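Local coordinates for protein induced by osmotic stress (PDB 5YWN), which binds NADP(H) in a Rossmann-type fold and probably reduces ketones to alcohols, haloketones among them, at residues 20-25 with 244-249; 234-239 with 259-264. The protein carries 1 engineered substitution. One frame throughout, in Å; residues are numbered along the deposited sequence.

Contact 1 of 2, residues 20-25 with 244-249; sequences ALVLSK and AHLAAF
Val22 and Leu246 mark the nearest backbone approach of two helical segments, their CA atoms 7.3 Å apart. The short axes of helix 20-24 and helix 244-249 come no closer than 10.6 Å and diverge by 55°, so side chains alone bridge the gap and no hydrogen bond crosses it. Such a junction illustrates how helices of one layer in an alpha/beta fold meet through a few aliphatic groups. Leu246 is the central piece, reaching between Leu21, Val22 and Lys25. Its CG stands anti to the backbone N (chi1 -173°), which carries both methyls out from its own helix toward the other. Leu21 has the same first torsion, yet the two leucine side chains cross at about a right angle: Leu21 CD2 rests 4.2 Å from Leu246 CB and equally near Leu246 CD2. The other branch, Leu246 CD1, meets Val22 CG2 at 4.3 Å. Val22 CG2 also comes to the edge of the Phe249 ring, near its plane, 4.4 Å from CE2, while Leu246 O lies above one face of the ring, offset toward its rim. At the exposed border, Lys25 CG comes to 4.4 Å of Leu246 CD2. Where helix 20-24 finishes, Leu21 O accepts from both Ser24 OG, at 2.8 Å, and Lys25 N. Beneath the pair runs the parallel sheet: Val22 packs on Val29 of strand 28-33 and Phe249 on Val121 of strand 119-123, while Ala244 and Ala247 of the second helix touch Leu311 of helix 305-311.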
loop_
_atom_site.group_PDB
_atom_site.type_symbol
_atom_site.label_atom_id
_atom_site.label_comp_id
_atom_site.label_asym_id
_atom_site.label_seq_id
_atom_site.Cartn_x
_atom_site.Cartn_y
_atom_site.Cartn_z
ATOM N N ALA A 20 4.095 7.710 -10.236
ATOM C CA ALA A 20 3.749 9.035 -10.699
ATOM C C ALA A 20 4.412 10.107 -9.862
ATOM O O ALA A 20 4.868 11.054 -10.390
ATOM C CB ALA A 20 2.266 9.232 -10.724
ATOM N N LEU A 21 4.450 9.936 -8.561
ATOM C CA LEU A 21 5.148 10.853 -7.744
ATOM C C LEU A 21 6.646 10.855 -7.974
ATOM O O LEU A 21 7.213 11.862 -8.117
ATOM C CB LEU A 21 4.859 10.610 -6.292
ATOM C CG LEU A 21 5.666 11.449 -5.310
ATOM C CD1 LEU A 21 5.394 12.906 -5.494
ATOM C CD2 LEU A 21 5.461 11.044 -3.867
ATOM N N VAL A 22 7.250 9.702 -8.021
ATOM C CA VAL A 22 8.680 9.600 -8.216
ATOM C C VAL A 22 9.126 10.187 -9.576
ATOM O O VAL A 22 10.077 10.886 -9.655
ATOM C CB VAL A 22 9.116 8.151 -7.959
ATOM C CG1 VAL A 22 10.333 7.748 -8.711
ATOM C CG2 VAL A 22 9.217 7.885 -6.476
ATOM N N LEU A 23 8.370 9.934 -10.601
ATOM C CA LEU A 23 8.608 10.497 -11.885
ATOM C C LEU A 23 8.494 12.021 -11.862
ATOM O O LEU A 23 9.247 12.669 -12.467
ATOM C CB LEU A 23 7.680 9.908 -12.905
ATOM C CG LEU A 23 7.985 8.471 -13.332
ATOM C CD1 LEU A 23 6.985 7.941 -14.296
ATOM C CD2 LEU A 23 9.355 8.316 -13.908
ATOM N N SER A 24 7.555 12.548 -11.119
ATOM C CA SER A 24 7.355 13.967 -11.019
ATOM C C SER A 24 8.524 14.707 -10.402
ATOM O O SER A 24 8.770 15.818 -10.705
ATOM C CB SER A 24 6.049 14.296 -10.324
ATOM O OG SER A 24 6.180 14.324 -8.961
ATOM N N LYS A 25 9.238 14.049 -9.533
ATOM C CA LYS A 25 10.392 14.622 -8.897
ATOM C C LYS A 25 11.709 14.461 -9.694
ATOM O O LYS A 25 12.747 14.842 -9.255
ATOM C CB LYS A 25 10.529 14.088 -7.482
ATOM C CG LYS A 25 9.348 14.366 -6.584
ATOM C CD LYS A 25 9.381 15.727 -5.967
ATOM C CE LYS A 25 8.069 16.064 -5.301
ATOM N NZ LYS A 25 7.993 17.458 -4.820
ATOM N N ALA A 244 5.023 9.193 1.630
ATOM C CA ALA A 244 5.730 8.476 2.668
ATOM C C ALA A 244 6.825 7.566 2.131
ATOM O O ALA A 244 7.860 7.487 2.691
ATOM C CB ALA A 244 4.805 7.725 3.584
ATOM N N HIS A 245 6.559 6.931 1.024
ATOM C CA HIS A 245 7.576 6.139 0.377
ATOM C C HIS A 245 8.756 7.022 -0.064
ATOM O O HIS A 245 9.852 6.680 0.145
ATOM C CB HIS A 245 7.005 5.293 -0.749
ATOM C CG HIS A 245 6.319 4.042 -0.300
ATOM N ND1 HIS A 245 5.092 4.041 0.298
ATOM C CD2 HIS A 245 6.712 2.757 -0.329
ATOM C CE1 HIS A 245 4.748 2.813 0.584
ATOM N NE2 HIS A 245 5.709 2.014 0.204
ATOM N N LEU A 246 8.467 8.187 -0.600
ATOM C CA LEU A 246 9.488 9.117 -0.973
ATOM C C LEU A 246 10.320 9.565 0.198
ATOM O O LEU A 246 11.498 9.467 0.156
ATOM C CB LEU A 246 8.895 10.321 -1.634
ATOM C CG LEU A 246 9.859 11.296 -2.228
ATOM C CD1 LEU A 246 10.505 10.666 -3.423
ATOM C CD2 LEU A 246 9.154 12.569 -2.612
ATOM N N ALA A 247 9.668 9.938 1.267
ATOM C CA ALA A 247 10.325 10.294 2.489
ATOM C C ALA A 247 11.167 9.117 2.972
ATOM O O ALA A 247 12.244 9.291 3.424
ATOM C CB ALA A 247 9.314 10.621 3.553
ATOM N N ALA A 248 10.652 7.935 2.817
ATOM C CA ALA A 248 11.247 6.746 3.357
ATOM C C ALA A 248 12.628 6.463 2.804
ATOM O O ALA A 248 13.390 5.859 3.457
ATOM C CB ALA A 248 10.358 5.546 3.185
ATOM N N PHE A 249 12.850 6.835 1.553
ATOM C CA PHE A 249 14.162 6.760 0.963
ATOM C C PHE A 249 15.008 8.030 0.873
ATOM O O PHE A 249 16.183 7.946 0.781
ATOM C CB PHE A 249 14.160 5.958 -0.327
ATOM C CG PHE A 249 13.672 6.684 -1.556
ATOM C CD1 PHE A 249 14.510 7.455 -2.303
ATOM C CD2 PHE A 249 12.413 6.496 -2.018
ATOM C CE1 PHE A 249 14.056 8.071 -3.435
ATOM C CE2 PHE A 249 11.975 7.071 -3.165
ATOM C CZ PHE A 249 12.788 7.858 -3.876
#

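Contact 2 of 2, residues 234-239 with 259-264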
loop_
_atom_site.group_PDB
_atom_site.type_symbol
_atom_site.label_atom_id
_atom_site.label_comp_id
_atom_site.label_asym_id
_atom_site.label_seq_id
_atom_site.Cartn_x
_atom_site.Cartn_y
_atom_site.Cartn_z
ATOM N N THR A 234 -9.707 2.776 10.010
ATOM C CA THR A 234 -8.920 3.944 9.781
ATOM C C THR A 234 -8.454 3.987 8.323
ATOM O O THR A 234 -8.238 2.991 7.721
ATOM C CB THR A 234 -7.763 4.049 10.809
ATOM O OG1 THR A 234 -7.321 5.370 10.903
ATOM C CG2 THR A 234 -6.657 3.309 10.427
ATOM N N PHE A 235 -8.302 5.177 7.800
ATOM C CA PHE A 235 -7.899 5.396 6.424
ATOM C C PHE A 235 -6.597 6.169 6.306
ATOM O O PHE A 235 -6.260 6.899 7.153
ATOM C CB PHE A 235 -9.043 6.026 5.572
ATOM C CG PHE A 235 -8.833 7.467 5.189
ATOM C CD1 PHE A 235 -8.918 8.434 6.125
ATOM C CD2 PHE A 235 -8.378 7.786 3.976
ATOM C CE1 PHE A 235 -8.665 9.728 5.821
ATOM C CE2 PHE A 235 -8.130 9.065 3.650
ATOM C CZ PHE A 235 -8.277 10.043 4.581
ATOM N N ILE A 236 -5.998 6.041 5.153
ATOM C CA ILE A 236 -4.967 6.914 4.685
ATOM C C ILE A 236 -5.065 7.116 3.183
ATOM O O ILE A 236 -5.310 6.207 2.480
ATOM C CB ILE A 236 -3.569 6.437 5.143
ATOM C CG1 ILE A 236 -2.484 7.422 4.766
ATOM C CG2 ILE A 236 -3.243 5.059 4.649
ATOM C CD1 ILE A 236 -2.425 8.675 5.564
ATOM N N ASP A 237 -4.878 8.335 2.747
ATOM C CA ASP A 237 -4.889 8.679 1.334
ATOM C C ASP A 237 -3.678 8.134 0.567
ATOM O O ASP A 237 -2.592 8.172 1.003
ATOM C CB ASP A 237 -5.071 10.164 1.078
ATOM C CG ASP A 237 -5.257 10.483 -0.367
ATOM O OD1 ASP A 237 -4.316 10.413 -1.118
ATOM O OD2 ASP A 237 -6.338 10.780 -0.747
ATOM N N VAL A 238 -3.949 7.640 -0.601
ATOM C CA VAL A 238 -2.958 6.976 -1.398
ATOM C C VAL A 238 -1.789 7.920 -1.717
ATOM O O VAL A 238 -0.692 7.511 -1.728
ATOM C CB VAL A 238 -3.560 6.311 -2.645
ATOM C CG1 VAL A 238 -4.087 7.331 -3.588
ATOM C CG2 VAL A 238 -2.541 5.468 -3.367
ATOM N N ARG A 239 -2.087 9.170 -1.955
ATOM C CA ARG A 239 -1.111 10.151 -2.245
ATOM C C ARG A 239 -0.173 10.424 -1.062
ATOM O O ARG A 239 0.967 10.651 -1.240
ATOM C CB ARG A 239 -1.720 11.387 -2.828
ATOM C CG ARG A 239 -2.466 11.140 -4.110
ATOM C CD ARG A 239 -3.496 12.199 -4.378
ATOM N NE ARG A 239 -4.673 12.058 -3.564
ATOM C CZ ARG A 239 -5.736 12.827 -3.651
ATOM N NH1 ARG A 239 -5.786 13.797 -4.528
ATOM N NH2 ARG A 239 -6.733 12.633 -2.875
ATOM N N LEU A 259 7.228 3.240 9.531
ATOM C CA LEU A 259 6.342 4.354 9.448
ATOM C C LEU A 259 4.883 3.949 9.428
ATOM O O LEU A 259 4.451 3.299 8.551
ATOM C CB LEU A 259 6.670 5.144 8.218
ATOM C CG LEU A 259 8.069 5.636 8.110
ATOM C CD1 LEU A 259 8.294 6.317 6.791
ATOM C CD2 LEU A 259 8.345 6.499 9.286
ATOM N N LEU A 260 4.166 4.347 10.446
ATOM C CA LEU A 260 2.766 4.035 10.569
ATOM C C LEU A 260 1.968 5.115 9.860
ATOM O O LEU A 260 1.985 6.218 10.264
ATOM C CB LEU A 260 2.378 3.993 12.031
ATOM C CG LEU A 260 0.944 3.857 12.539
ATOM C CD1 LEU A 260 0.257 2.617 12.025
ATOM C CD2 LEU A 260 0.843 3.926 14.045
ATOM N N LEU A 261 1.302 4.746 8.794
ATOM C CA LEU A 261 0.571 5.681 7.968
ATOM C C LEU A 261 -0.918 5.533 8.166
ATOM O O LEU A 261 -1.549 4.737 7.555
ATOM C CB LEU A 261 0.959 5.519 6.505
ATOM C CG LEU A 261 2.120 6.292 5.901
ATOM C CD1 LEU A 261 1.705 7.701 5.527
ATOM C CD2 LEU A 261 3.272 6.346 6.872
ATOM N N SER A 262 -1.425 6.311 9.082
ATOM C CA SER A 262 -2.792 6.270 9.528
ATOM C C SER A 262 -3.361 7.662 9.825
ATOM O O SER A 262 -2.742 8.434 10.460
ATOM C CB SER A 262 -2.847 5.413 10.790
ATOM O OG SER A 262 -4.134 5.185 11.147
ATOM N N ASN A 263 -4.552 7.937 9.350
ATOM C CA ASN A 263 -5.167 9.192 9.549
ATOM C C ASN A 263 -6.389 9.114 10.471
ATOM O O ASN A 263 -6.228 8.920 11.614
ATOM C CB ASN A 263 -5.454 9.906 8.239
ATOM C CG ASN A 263 -5.739 11.401 8.419
ATOM O OD1 ASN A 263 -5.639 11.926 9.473
ATOM N ND2 ASN A 263 -6.101 12.031 7.369
ATOM N N THR A 264 -7.577 9.243 9.951
ATOM C CA THR A 264 -8.755 9.275 10.798
ATOM C C THR A 264 -9.684 8.055 10.625
ATOM O O THR A 264 -9.678 7.408 9.640
ATOM C CB THR A 264 -9.544 10.590 10.627
ATOM O OG1 THR A 264 -9.922 10.749 9.278
ATOM C CG2 THR A 264 -8.728 11.766 11.028
#
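The Phe235 ring receives Thr264 O at its edge, in plane, with CD1 3.7 Å from that oxygen. The Asn263 amide runs alongside, pointing the same way, its plane 34° from the ring's and its ND2 3.8 Å from CE1; Thr264 OG1 also nears this border. An alanine in place of Phe235 would probably leave the Asn263 amide and the Thr264 hydroxyl without the ring they lie beside. Beside the ring, two backbone hydrogen bonds, Phe235 N to Thr264 O (3.2 Å) and Asn263 N to Phe235 O (3.0 Å), tie strand 234-237 to the loop after strand 258-261, close to the NADP site: the Ile236 side chain is about 7 Å from the cofactor. The hydroxyls Thr234 OG1 and Ser262 OG pair at 3.2 Å. Ile236 CG1 is anti to the backbone N (chi1 -175°), directing CD1 to an apolar contact with Leu261 CD1, 4.2 Å away. Asp237 N-caps helix 238-250: OD1 accepts from Arg239 N, and the Arg239 guanidinium grips both carboxylate oxygens side-on. Strand 234-237 pairs in parallel with strand 194-196, the Phe235 ring meets Phe318 of helix 318-332 edge-to-face, and Leu261, from the outermost strand 258-261, packs on helix 305-311.

How the contacts relate
Helix 238-250 belongs to both contacts: the segment 234-239 leads from its strand into the start of this helix, while contact 1 uses later turns, and their centres lie 16 Å apart. Along the chain the segments alternate, 20-25, 234-239, 244-249, then 259-264, so the two contacts cross in sequence. They also touch directly, Ala244 CB packing 3.7 Å from Leu261 CD1 and Ala248 CB near Leu259. The principle at work is that one helix can link distant parts of a fold. Here it rests against the early helix 13-24, which contains the NADP(+)-binding residues Tyr13 and Leu14, and leads on to strand 258-261 at the sheet's border, joining the chain's beginning to its later part.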